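Local coordinates for HRDC domain-containing protein (Bifidobacterium adolescentis ATCC 15703, PDB 3CYM) that is of unknown function but, as a probable relative of ribonuclease D, may bind nucleic acid and act as a 3'-5' exonuclease, at residues A[60-65]-A[106-111]; A[126-131]-A[184-189]; A[276-281]-A[314-319]; A[397-400]-A[404-407]. All coordinates share one frame; numbering follows the deposited sequence.

Contact 1. Residues A[60-65]-A[106-111]; sequences VQFKRD and PGFDEL
Phe108 projects from helix 101-111 to meet Val60 and Phe62 on strand 57-65. Its CB faces neither of them directly. With CG turned beside the backbone N, opposite the carbonyl carbon (chi1 -70°), the ring leans out to the strand. CD2 stays 4.3 Å from Val60 CG2, and the next atom, CE2, is the one that touches it, at 3.8 Å. This methyl lies at the rim of the Phe108 ring, in its plane, so the contact is methyl to ring edge rather than methyl to face. The same CE2 is 4.4 Å from Phe62 CZ, and the two rings are tilted by 34° with their centroids 6.0 Å apart. CZ, at the end of the Phe108 ring, stands farther than CE2 from both partners. The fold is that of the RNase H-like 3'-5' exonucleases: strand 57-65 is an inner strand of the mixed sheet, and the axes of segments 60-65 and 106-111 run at 94° to each other and come within 11.5 Å. Trp96, on strand 95-98 of the same sheet, meets the Phe108 ring edge-to-face, and Met113 also packs against it. Beside this ring, Leu111 CD1 comes to 4.2 Å from Val60 CG2, so one valine methyl serves two helix residues. Between Val60 and Phe62, Gln61 points away from the helix, and its NE2 is hydrogen-bonded to OE2 of Glu46, a sodium ligand.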
loop_
_atom_site.group_PDB
_atom_site.type_symbol
_atom_site.label_atom_id
_atom_site.label_comp_id
_atom_site.label_asym_id
_atom_site.label_seq_id
_atom_site.Cartn_x
_atom_site.Cartn_y
_atom_site.Cartn_z
ATOM N N VAL A 60 2.127 9.633 12.754
ATOM C CA VAL A 60 1.416 10.450 11.795
ATOM C C VAL A 60 2.150 11.805 11.750
ATOM O O VAL A 60 2.448 12.387 12.791
ATOM C CB VAL A 60 -0.081 10.520 12.194
ATOM C CG1 VAL A 60 -0.645 11.849 11.969
ATOM C CG2 VAL A 60 -0.896 9.445 11.458
ATOM N N GLN A 61 2.495 12.261 10.545
ATOM C CA GLN A 61 3.374 13.424 10.377
ATOM C C GLN A 61 2.687 14.511 9.581
ATOM O O GLN A 61 2.142 14.244 8.512
ATOM C CB GLN A 61 4.686 13.056 9.670
ATOM C CG GLN A 61 5.476 11.917 10.277
ATOM C CD GLN A 61 5.486 10.684 9.406
ATOM O OE1 GLN A 61 4.740 9.745 9.650
ATOM N NE2 GLN A 61 6.320 10.688 8.374
ATOM N N PHE A 62 2.730 15.735 10.107
ATOM C CA PHE A 62 2.138 16.892 9.445
ATOM C C PHE A 62 3.058 18.091 9.410
ATOM O O PHE A 62 3.923 18.241 10.260
ATOM C CB PHE A 62 0.816 17.281 10.108
ATOM C CG PHE A 62 -0.234 16.230 9.989
ATOM C CD1 PHE A 62 -0.720 15.857 8.736
ATOM C CD2 PHE A 62 -0.711 15.581 11.114
ATOM C CE1 PHE A 62 -1.683 14.861 8.611
ATOM C CE2 PHE A 62 -1.681 14.594 10.995
ATOM C CZ PHE A 62 -2.160 14.226 9.736
ATOM N N LYS A 63 2.866 18.933 8.401
ATOM C CA LYS A 63 3.505 20.232 8.355
ATOM C C LYS A 63 2.561 21.235 7.716
ATOM O O LYS A 63 1.932 20.950 6.686
ATOM C CB LYS A 63 4.837 20.194 7.582
ATOM C CG LYS A 63 5.637 21.471 7.759
ATOM C CD LYS A 63 6.851 21.560 6.859
ATOM C CE LYS A 63 7.682 22.760 7.269
ATOM N NZ LYS A 63 8.882 22.959 6.420
ATOM N N ARG A 64 2.453 22.399 8.343
ATOM C CA ARG A 64 1.798 23.544 7.736
ATOM C C ARG A 64 2.627 24.783 8.034
ATOM O O ARG A 64 3.177 24.910 9.129
ATOM C CB ARG A 64 0.385 23.707 8.282
ATOM C CG ARG A 64 -0.594 24.188 7.250
ATOM C CD ARG A 64 -2.013 24.186 7.754
ATOM N NE ARG A 64 -2.877 24.757 6.733
ATOM C CZ ARG A 64 -4.115 25.191 6.928
ATOM N NH1 ARG A 64 -4.680 25.127 8.128
ATOM N NH2 ARG A 64 -4.790 25.692 5.903
ATOM N N ASP A 65 2.722 25.677 7.051
ATOM C CA ASP A 65 3.522 26.902 7.151
ATOM C C ASP A 65 3.110 27.745 8.364
ATOM O O ASP A 65 2.011 28.297 8.407
ATOM C CB ASP A 65 3.406 27.716 5.852
ATOM C CG ASP A 65 4.373 28.895 5.800
ATOM O OD1 ASP A 65 4.050 29.893 5.124
ATOM O OD2 ASP A 65 5.456 28.832 6.423
ATOM N N PRO A 106 -6.202 5.180 3.759
ATOM C CA PRO A 106 -7.039 4.292 4.579
ATOM C C PRO A 106 -6.833 4.443 6.086
ATOM O O PRO A 106 -7.810 4.422 6.846
ATOM C CB PRO A 106 -6.618 2.892 4.119
ATOM C CG PRO A 106 -6.054 3.088 2.766
ATOM C CD PRO A 106 -5.338 4.396 2.854
ATOM N N GLY A 107 -5.577 4.626 6.498
ATOM C CA GLY A 107 -5.220 4.811 7.902
ATOM C C GLY A 107 -5.704 6.128 8.474
ATOM O O GLY A 107 -6.155 6.167 9.614
ATOM N N PHE A 108 -5.602 7.199 7.684
ATOM C CA PHE A 108 -6.141 8.515 8.050
ATOM C C PHE A 108 -7.654 8.471 8.226
ATOM O O PHE A 108 -8.181 9.010 9.196
ATOM C CB PHE A 108 -5.800 9.582 7.000
ATOM C CG PHE A 108 -4.342 9.970 6.951
ATOM C CD1 PHE A 108 -3.799 10.482 5.787
ATOM C CD2 PHE A 108 -3.511 9.827 8.059
ATOM C CE1 PHE A 108 -2.463 10.845 5.727
ATOM C CE2 PHE A 108 -2.176 10.195 8.006
ATOM C CZ PHE A 108 -1.654 10.702 6.837
ATOM N N ASP A 109 -8.341 7.833 7.276
ATOM C CA ASP A 109 -9.784 7.584 7.357
ATOM C C ASP A 109 -10.154 6.807 8.627
ATOM O O ASP A 109 -11.120 7.148 9.313
ATOM C CB ASP A 109 -10.258 6.815 6.124
ATOM C CG ASP A 109 -11.725 6.453 6.191
ATOM O OD1 ASP A 109 -12.037 5.248 6.341
ATOM O OD2 ASP A 109 -12.560 7.376 6.109
ATOM N N GLU A 110 -9.358 5.791 8.950
ATOM C CA GLU A 110 -9.594 4.987 10.143
ATOM C C GLU A 110 -9.391 5.710 11.471
ATOM O O GLU A 110 -9.986 5.332 12.472
ATOM C CB GLU A 110 -8.813 3.676 10.093
ATOM C CG GLU A 110 -9.480 2.642 9.193
ATOM C CD GLU A 110 -9.343 1.222 9.710
ATOM O OE1 GLU A 110 -10.241 0.400 9.420
ATOM O OE2 GLU A 110 -8.343 0.926 10.404
ATOM N N LEU A 111 -8.576 6.759 11.477
ATOM C CA LEU A 111 -8.446 7.602 12.671
ATOM C C LEU A 111 -9.567 8.642 12.768
ATOM O O LEU A 111 -9.771 9.251 13.818
ATOM C CB LEU A 111 -7.053 8.245 12.745
ATOM C CG LEU A 111 -5.918 7.279 13.130
ATOM C CD1 LEU A 111 -4.560 7.741 12.614
ATOM C CD2 LEU A 111 -5.857 7.038 14.630
#

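Contact 2. Residues A[126-131]-A[184-189]; sequences RLLGLK and RAELKR
Leu127 and Leu128 are brought up to Leu187 by a helix end fastened through a 2.9 Å hydrogen bond from Gly129 N to Arg126 O. The chain turns there with Gly129 at positive phi (97°), and the carbonyl O of Leu127 accepts a hydrogen bond from Lys192 NZ. From this turn Leu128 reaches across to helix 176-190 with both arms of its fork. Its CD1 approaches Leu187 CD2 at 3.7 Å and Leu187 CG at 3.9 Å, the two leucines lying nearly at right angles. Its CG rests 3.9 Å from Glu186 CG, and its CD2 also leans on that methylene. The turn is a Schellman motif closing helix 121-127; the leucines beside it pack this helix end on helix 176-190 within the exonuclease domain. Leu187 CD2 is shared: besides Leu128 it has Leu127 CB at 4.3 Å, while elsewhere Leu187 packs on Phe119 of strand 117-120 and on Ala196. Glu186 is used in two ways. Its CG stands opposite the backbone N (chi1 -171°) and presents the methylene to Leu128, while a bend at chi2 takes the carboxylate off toward Arg189. There OE2 lies 3.4 Å from Arg189 NE but 3.1 Å above the guanidinium plane, so the attraction is one of charge, without an N-H aimed at the oxygen. The other oxygen, OE1, accepts a weak hydrogen bond from Gln190 NE2.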
loop_
_atom_site.group_PDB
_atom_site.type_symbol
_atom_site.label_atom_id
_atom_site.label_comp_id
_atom_site.label_asym_id
_atom_site.label_seq_id
_atom_site.Cartn_x
_atom_site.Cartn_y
_atom_site.Cartn_z
ATOM N N ARG A 126 4.496 10.857 -11.987
ATOM C CA ARG A 126 4.242 9.845 -13.025
ATOM C C ARG A 126 3.672 10.469 -14.292
ATOM O O ARG A 126 4.127 10.198 -15.403
ATOM C CB ARG A 126 3.218 8.812 -12.538
ATOM C CG ARG A 126 3.482 8.178 -11.203
ATOM C CD ARG A 126 4.464 7.060 -11.307
ATOM N NE ARG A 126 3.901 5.813 -11.813
ATOM C CZ ARG A 126 4.136 5.316 -13.025
ATOM N NH1 ARG A 126 3.578 4.169 -13.388
ATOM N NH2 ARG A 126 4.916 5.962 -13.878
ATOM N N LEU A 127 2.643 11.303 -14.118
ATOM C CA LEU A 127 2.039 12.047 -15.243
ATOM C C LEU A 127 3.076 12.902 -15.972
ATOM O O LEU A 127 3.072 12.969 -17.199
ATOM C CB LEU A 127 0.882 12.926 -14.773
ATOM C CG LEU A 127 -0.464 12.263 -14.451
ATOM C CD1 LEU A 127 -1.251 13.205 -13.578
ATOM C CD2 LEU A 127 -1.250 11.932 -15.706
ATOM N N LEU A 128 3.969 13.519 -15.198
ATOM C CA LEU A 128 5.105 14.300 -15.699
ATOM C C LEU A 128 6.166 13.453 -16.399
ATOM O O LEU A 128 7.055 13.985 -17.064
ATOM C CB LEU A 128 5.757 15.056 -14.537
ATOM C CG LEU A 128 5.530 16.561 -14.364
ATOM C CD1 LEU A 128 4.306 17.047 -15.122
ATOM C CD2 LEU A 128 5.425 16.904 -12.881
ATOM N N GLY A 129 6.095 12.142 -16.214
ATOM C CA GLY A 129 6.980 11.230 -16.908
ATOM C C GLY A 129 8.181 10.797 -16.100
ATOM O O GLY A 129 9.085 10.171 -16.648
ATOM N N LEU A 130 8.202 11.119 -14.805
ATOM C CA LEU A 130 9.305 10.688 -13.933
ATOM C C LEU A 130 9.320 9.186 -13.711
ATOM O O LEU A 130 8.456 8.608 -13.041
ATOM C CB LEU A 130 9.353 11.426 -12.591
ATOM C CG LEU A 130 9.789 12.887 -12.508
ATOM C CD1 LEU A 130 10.472 13.084 -11.167
ATOM C CD2 LEU A 130 10.718 13.298 -13.636
ATOM N N LYS A 131 10.337 8.588 -14.309
ATOM C CA LYS A 131 10.612 7.159 -14.327
ATOM C C LYS A 131 10.953 6.527 -12.965
ATOM O O LYS A 131 10.598 5.375 -12.703
ATOM C CB LYS A 131 11.740 6.931 -15.331
ATOM C CG LYS A 131 12.429 8.241 -15.832
ATOM C CD LYS A 131 13.429 8.854 -14.823
ATOM C CE LYS A 131 13.977 10.189 -15.313
ATOM N NZ LYS A 131 12.924 11.236 -15.477
ATOM N N ARG A 184 3.045 21.706 -9.585
ATOM C CA ARG A 184 1.872 22.369 -10.173
ATOM C C ARG A 184 2.260 23.236 -11.356
ATOM O O ARG A 184 1.603 23.194 -12.398
ATOM C CB ARG A 184 1.132 23.229 -9.145
ATOM C CG ARG A 184 0.111 22.471 -8.349
ATOM C CD ARG A 184 -0.642 23.358 -7.381
ATOM N NE ARG A 184 -1.323 22.542 -6.374
ATOM C CZ ARG A 184 -2.575 22.098 -6.475
ATOM N NH1 ARG A 184 -3.312 22.408 -7.532
ATOM N NH2 ARG A 184 -3.095 21.351 -5.508
ATOM N N ALA A 185 3.329 24.015 -11.181
ATOM C CA ALA A 185 3.862 24.885 -12.233
ATOM C C ALA A 185 4.266 24.085 -13.462
ATOM O O ALA A 185 3.965 24.486 -14.583
ATOM C CB ALA A 185 5.043 25.717 -11.708
ATOM N N GLU A 186 4.914 22.944 -13.239
ATOM C CA GLU A 186 5.315 22.027 -14.308
ATOM C C GLU A 186 4.146 21.290 -14.977
ATOM O O GLU A 186 4.144 21.124 -16.202
ATOM C CB GLU A 186 6.351 21.029 -13.784
ATOM C CG GLU A 186 7.014 20.146 -14.854
ATOM C CD GLU A 186 7.718 20.937 -15.957
ATOM O OE1 GLU A 186 7.634 20.517 -17.134
ATOM O OE2 GLU A 186 8.355 21.968 -15.657
ATOM N N LEU A 187 3.167 20.839 -14.193
ATOM C CA LEU A 187 1.965 20.208 -14.767
ATOM C C LEU A 187 1.228 21.173 -15.690
ATOM O O LEU A 187 0.806 20.791 -16.787
ATOM C CB LEU A 187 1.016 19.690 -13.680
ATOM C CG LEU A 187 1.344 18.338 -13.025
ATOM C CD1 LEU A 187 0.764 18.275 -11.632
ATOM C CD2 LEU A 187 0.843 17.172 -13.854
ATOM N N LYS A 188 1.093 22.420 -15.241
ATOM C CA LYS A 188 0.436 23.480 -16.005
ATOM C C LYS A 188 1.170 23.754 -17.316
ATOM O O LYS A 188 0.540 23.904 -18.364
ATOM C CB LYS A 188 0.323 24.757 -15.164
ATOM C CG LYS A 188 -0.824 24.723 -14.174
ATOM C CD LYS A 188 -0.709 25.798 -13.110
ATOM C CE LYS A 188 -1.735 25.556 -11.999
ATOM N NZ LYS A 188 -1.504 26.383 -10.779
ATOM N N ARG A 189 2.499 23.779 -17.257
ATOM C CA ARG A 189 3.310 24.015 -18.448
ATOM C C ARG A 189 3.326 22.812 -19.408
ATOM O O ARG A 189 3.451 22.988 -20.618
ATOM C CB ARG A 189 4.716 24.515 -18.068
ATOM C CG ARG A 189 5.821 23.475 -17.992
ATOM C CD ARG A 189 6.831 23.702 -19.108
ATOM N NE ARG A 189 8.209 23.552 -18.635
ATOM C CZ ARG A 189 8.901 24.492 -17.987
ATOM N NH1 ARG A 189 8.354 25.675 -17.713
ATOM N NH2 ARG A 189 10.150 24.249 -17.606
#

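Contact 3. Residues A[276-281]-A[314-319]; sequences AQFRSI and MWKNII
Phe278 and Lys316 both extend with CG opposite the backbone N (chi1 -176° and 178°), which sends the phenyl ring from one helix against the lysine chain of the other. Lys316 CB sits over the middle of one ring face, 4.0 Å from the centroid and only 8° off the normal, a well-centred CH-pi contact. The lysine chain then runs back over the base of the phenylalanine, its CD 4.1 Å from both Phe278 CB and Phe278 CG, before bends at chi3 and chi4 turn the ammonium group aside. Helix 275-279 belongs to the helical HRDC domain, and through Phe278 it is packed against helix 312-323. The far end of the ring faces the backbone too, with CE1 3.8 Å from Lys316 N. CZ lies 4.3 Å from Trp315 CB, while the Trp315 indole leads away to Leu240 and Arg244 of helix 231-250. Ile319 CD1 comes in at the ring edge, in plane, 3.7 Å from Phe278 CE1, although Ile319 has a second conformer and this touch is less certain. Ile284 packs on both Phe278 and Trp315. Arg279 NH1 and Lys316 NZ, 6.7 Å apart, carry like charges and may repel each other weakly.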
loop_
_atom_site.group_PDB
_atom_site.type_symbol
_atom_site.label_atom_id
_atom_site.label_comp_id
_atom_site.label_asym_id
_atom_site.label_seq_id
_atom_site.Cartn_x
_atom_site.Cartn_y
_atom_site.Cartn_z
ATOM N N ALA A 276 3.195 -37.513 17.763
ATOM C CA ALA A 276 4.526 -37.980 17.359
ATOM C C ALA A 276 4.817 -37.590 15.919
ATOM O O ALA A 276 5.937 -37.191 15.593
ATOM C CB ALA A 276 4.656 -39.482 17.539
ATOM N N GLN A 277 3.796 -37.675 15.070
ATOM C CA GLN A 277 3.921 -37.312 13.658
ATOM C C GLN A 277 4.098 -35.810 13.485
ATOM O O GLN A 277 4.728 -35.360 12.529
ATOM C CB GLN A 277 2.709 -37.789 12.864
ATOM C CG GLN A 277 2.761 -39.259 12.499
ATOM C CD GLN A 277 1.751 -39.643 11.436
ATOM O OE1 GLN A 277 0.661 -39.078 11.358
ATOM N NE2 GLN A 277 2.111 -40.618 10.607
ATOM N N PHE A 278 3.532 -35.044 14.413
ATOM C CA PHE A 278 3.687 -33.593 14.427
ATOM C C PHE A 278 5.098 -33.191 14.838
ATOM O O PHE A 278 5.685 -32.282 14.242
ATOM C CB PHE A 278 2.647 -32.978 15.368
ATOM C CG PHE A 278 2.646 -31.475 15.391
ATOM C CD1 PHE A 278 1.937 -30.752 14.438
ATOM C CD2 PHE A 278 3.313 -30.782 16.396
ATOM C CE1 PHE A 278 1.929 -29.358 14.466
ATOM C CE2 PHE A 278 3.305 -29.397 16.430
ATOM C CZ PHE A 278 2.607 -28.684 15.473
ATOM N N ARG A 279 5.637 -33.870 15.851
ATOM C CA ARG A 279 6.975 -33.568 16.376
ATOM C C ARG A 279 8.110 -33.860 15.393
ATOM O O ARG A 279 9.187 -33.258 15.495
ATOM C CB ARG A 279 7.222 -34.281 17.705
ATOM C CG ARG A 279 6.470 -33.666 18.866
ATOM C CD ARG A 279 6.974 -34.221 20.199
ATOM N NE ARG A 279 6.721 -35.658 20.325
ATOM C CZ ARG A 279 5.614 -36.183 20.835
ATOM N NH1 ARG A 279 4.641 -35.394 21.276
ATOM N NH2 ARG A 279 5.477 -37.500 20.904
ATOM N N SER A 280 7.850 -34.758 14.439
ATOM C CA SER A 280 8.820 -35.093 13.398
ATOM C C SER A 280 9.045 -33.928 12.430
ATOM O O SER A 280 10.093 -33.851 11.785
ATOM C CB SER A 280 8.389 -36.349 12.636
ATOM O OG SER A 280 7.161 -36.138 11.968
ATOM N N ILE A 281 8.068 -33.024 12.341
ATOM C CA ILE A 281 8.206 -31.789 11.561
ATOM C C ILE A 281 8.737 -30.703 12.490
ATOM O O ILE A 281 8.000 -30.170 13.323
ATOM C CB ILE A 281 6.885 -31.374 10.888
ATOM C CG1 ILE A 281 6.357 -32.533 10.032
ATOM C CG2 ILE A 281 7.088 -30.112 10.036
ATOM C CD1 ILE A 281 4.942 -32.381 9.564
ATOM N N MET A 314 -1.192 -25.727 19.555
ATOM C CA MET A 314 -2.296 -24.946 18.985
ATOM C C MET A 314 -2.430 -25.175 17.486
ATOM O O MET A 314 -3.534 -25.153 16.951
ATOM C CB MET A 314 -2.119 -23.446 19.255
ATOM C CG MET A 314 -1.993 -23.068 20.731
ATOM S SD MET A 314 -1.612 -21.316 20.952
ATOM C CE MET A 314 -1.256 -21.253 22.704
ATOM N N TRP A 315 -1.302 -25.376 16.807
ATOM C CA TRP A 315 -1.328 -25.691 15.386
ATOM C C TRP A 315 -1.720 -27.144 15.171
ATOM O O TRP A 315 -2.430 -27.447 14.227
ATOM C CB TRP A 315 0.010 -25.383 14.718
ATOM C CG TRP A 315 0.534 -24.003 15.019
ATOM C CD1 TRP A 315 1.688 -23.699 15.668
ATOM C CD2 TRP A 315 -0.083 -22.748 14.689
ATOM N NE1 TRP A 315 1.838 -22.337 15.765
ATOM C CE2 TRP A 315 0.765 -21.728 15.172
ATOM C CE3 TRP A 315 -1.268 -22.386 14.028
ATOM C CZ2 TRP A 315 0.473 -20.369 15.012
ATOM C CZ3 TRP A 315 -1.559 -21.034 13.873
ATOM C CH2 TRP A 315 -0.693 -20.044 14.368
ATOM N N LYS A 316 -1.275 -28.020 16.070
ATOM C CA LYS A 316 -1.612 -29.452 16.052
ATOM C C LYS A 316 -3.127 -29.690 16.070
ATOM O O LYS A 316 -3.635 -30.469 15.270
ATOM C CB LYS A 316 -0.920 -30.159 17.224
ATOM C CG LYS A 316 -1.221 -31.650 17.374
ATOM C CD LYS A 316 -0.166 -32.360 18.239
ATOM C CE LYS A 316 -0.072 -31.811 19.669
ATOM N NZ LYS A 316 -1.225 -32.224 20.523
ATOM N N ASN A 317 -3.832 -28.987 16.963
ATOM C CA ASN A 317 -5.300 -29.012 17.056
ATOM C C ASN A 317 -5.997 -28.553 15.775
ATOM O O ASN A 317 -7.054 -29.062 15.416
ATOM C CB ASN A 317 -5.785 -28.108 18.201
ATOM C CG ASN A 317 -5.406 -28.622 19.585
ATOM O OD1 ASN A 317 -5.236 -29.825 19.804
ATOM N ND2 ASN A 317 -5.292 -27.694 20.540
ATOM N N ILE A 318 -5.410 -27.566 15.107
ATOM C CA ILE A 318 -5.968 -27.023 13.875
ATOM C C ILE A 318 -5.829 -28.039 12.732
ATOM O O ILE A 318 -6.770 -28.218 11.954
ATOM C CB ILE A 318 -5.329 -25.637 13.537
ATOM C CG1 ILE A 318 -5.721 -24.583 14.587
ATOM C CG2 ILE A 318 -5.696 -25.162 12.137
ATOM C CD1 ILE A 318 -7.231 -24.368 14.770
ATOM N N ILE A 319 -4.678 -28.715 12.668
ATOM C CA ILE A 319 -4.435 -29.732 11.643
ATOM C C ILE A 319 -5.429 -30.895 11.811
ATOM O O ILE A 319 -5.963 -31.404 10.811
ATOM C CB ILE A 319 -2.946 -30.196 11.628
ATOM C CG1 ILE A 319 -2.019 -29.015 11.316
ATOM C CG2 ILE A 319 -2.709 -31.306 10.601
ATOM C CD1 ILE A 319 -0.558 -29.237 11.721
#

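Contact 4. Residues A[397-400]-A[404-407]; sequences CWTD and KRDV
Thr399 is set facing Arg405 by an inverse gamma turn centred on Trp398 (phi -80°, psi 67°), in which Thr399 N makes a weak 2.9 Å hydrogen bond to Cys397 O. The contact closes the loop between helices 390-397 and 407-414 of the C-terminal domain, which belongs to the HRDC-like families. Thr399 and Arg405 approach from opposite directions, and what meets is a methyl group and the flat face of a guanidinium. Thr399 CG2 lies 3.7 Å above the guanidinium plane, displaced toward its rim, at 3.9 Å from both Arg405 NE and Arg405 CZ. Thr399 CB follows behind it, 4.1 Å from Arg405 NH2. The threonine splits its branches between two tasks: with OG1 opposite the backbone N (chi1 174°), the hydroxyl is hydrogen-bonded to Glu401 N inside the loop, leaving the methyl for the arginine. Arg405, bent at chi2 and chi3, folds its head under the end of helix 390-397, where NE donates to Leu396 O and NH2 more weakly to Asn395 O. Its charge would suit these carbonyls at a helix C-terminus, and it also makes a cation-pi contact with Phe410. The carbonyl oxygen of Trp398 lies obliquely to the guanidinium, 4.1 Å from Arg405 NH2, too long for a hydrogen bond.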
loop_
_atom_site.group_PDB
_atom_site.type_symbol
_atom_site.label_atom_id
_atom_site.label_comp_id
_atom_site.label_asym_id
_atom_site.label_seq_id
_atom_site.Cartn_x
_atom_site.Cartn_y
_atom_site.Cartn_z
ATOM N N CYS A 397 -10.589 -6.262 -24.669
ATOM C CA CYS A 397 -10.287 -7.152 -25.779
ATOM C C CYS A 397 -10.575 -8.620 -25.447
ATOM O O CYS A 397 -10.440 -9.493 -26.303
ATOM C CB CYS A 397 -8.841 -6.952 -26.232
ATOM S SG CYS A 397 -8.543 -5.281 -26.858
ATOM N N TRP A 398 -11.004 -8.875 -24.211
ATOM C CA TRP A 398 -11.354 -10.223 -23.758
ATOM C C TRP A 398 -12.750 -10.626 -24.229
ATOM O O TRP A 398 -13.681 -10.792 -23.434
ATOM C CB TRP A 398 -11.236 -10.318 -22.237
ATOM C CG TRP A 398 -11.244 -11.725 -21.710
ATOM C CD1 TRP A 398 -12.135 -12.255 -20.829
ATOM C CD2 TRP A 398 -10.328 -12.784 -22.044
ATOM N NE1 TRP A 398 -11.834 -13.573 -20.584
ATOM C CE2 TRP A 398 -10.731 -13.924 -21.316
ATOM C CE3 TRP A 398 -9.208 -12.880 -22.883
ATOM C CZ2 TRP A 398 -10.057 -15.144 -21.400
ATOM C CZ3 TRP A 398 -8.536 -14.094 -22.965
ATOM C CH2 TRP A 398 -8.962 -15.205 -22.223
ATOM N N THR A 399 -12.870 -10.787 -25.542
ATOM C CA THR A 399 -14.141 -11.000 -26.216
ATOM C C THR A 399 -13.889 -11.493 -27.649
ATOM O O THR A 399 -12.862 -11.183 -28.265
ATOM C CB THR A 399 -15.014 -9.704 -26.235
ATOM O OG1 THR A 399 -16.184 -9.910 -27.032
ATOM C CG2 THR A 399 -14.237 -8.513 -26.793
ATOM N N ASP A 400 -14.829 -12.267 -28.174
ATOM C CA ASP A 400 -14.772 -12.680 -29.572
ATOM C C ASP A 400 -15.574 -11.725 -30.465
ATOM O O ASP A 400 -15.697 -11.937 -31.679
ATOM C CB ASP A 400 -15.246 -14.126 -29.714
ATOM C CG ASP A 400 -14.280 -15.116 -29.082
ATOM O OD1 ASP A 400 -14.755 -16.111 -28.497
ATOM O OD2 ASP A 400 -13.047 -14.899 -29.154
ATOM N N LYS A 404 -18.095 -4.845 -31.332
ATOM C CA LYS A 404 -19.394 -4.523 -30.742
ATOM C C LYS A 404 -19.262 -3.783 -29.408
ATOM O O LYS A 404 -20.271 -3.477 -28.754
ATOM C CB LYS A 404 -20.240 -5.790 -30.563
ATOM C CG LYS A 404 -20.862 -6.309 -31.857
ATOM C CD LYS A 404 -22.177 -7.039 -31.604
ATOM C CE LYS A 404 -21.963 -8.502 -31.266
ATOM N NZ LYS A 404 -21.727 -9.344 -32.477
ATOM N N ARG A 405 -18.022 -3.504 -29.005
ATOM C CA ARG A 405 -17.752 -2.750 -27.781
ATOM C C ARG A 405 -18.076 -1.276 -27.981
ATOM O O ARG A 405 -17.738 -0.687 -29.016
ATOM C CB ARG A 405 -16.279 -2.859 -27.376
ATOM C CG ARG A 405 -15.802 -4.226 -26.949
ATOM C CD ARG A 405 -16.435 -4.669 -25.654
ATOM N NE ARG A 405 -15.469 -5.397 -24.835
ATOM C CZ ARG A 405 -15.781 -6.307 -23.920
ATOM N NH1 ARG A 405 -17.049 -6.629 -23.690
ATOM N NH2 ARG A 405 -14.815 -6.891 -23.228
ATOM N N ASP A 406 -18.742 -0.684 -26.998
ATOM C CA ASP A 406 -18.767 0.764 -26.896
ATOM C C ASP A 406 -17.524 1.069 -26.080
ATOM O O ASP A 406 -17.550 0.975 -24.858
ATOM C CB ASP A 406 -20.038 1.259 -26.191
ATOM C CG ASP A 406 -20.177 2.792 -26.196
ATOM O OD1 ASP A 406 -21.331 3.257 -26.073
ATOM O OD2 ASP A 406 -19.165 3.539 -26.296
ATOM N N VAL A 407 -16.443 1.418 -26.777
ATOM C CA VAL A 407 -15.110 1.571 -26.171
ATOM C C VAL A 407 -15.112 2.631 -25.073
ATOM O O VAL A 407 -14.717 2.349 -23.942
ATOM C CB VAL A 407 -14.016 1.871 -27.236
ATOM C CG1 VAL A 407 -12.667 2.146 -26.589
ATOM C CG2 VAL A 407 -13.889 0.719 -28.217
#

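The contacts follow one another along the chain, and none touches another. Contacts 1 and 2 both belong to the exonuclease domain, their centres 25 Å apart and their nearest atoms about 12 Å apart. Contact 1 lies near the sodium site of Asp44, Glu46 and Asp172: the side chain of Phe108 is about 8 Å from a bound sodium ion. Contact 2 is partly buried; the Leu127 side chain is about 6 Å from a glycerol, probably from the crystallisation liquor. Contact 3, about 44 Å from contact 1 between centres, is across the chain's centre from contact 2. Contact 4, in the C-terminal domain, is nearer to contact 2, at 33 Å between centres, than to contact 3, at 52 Å.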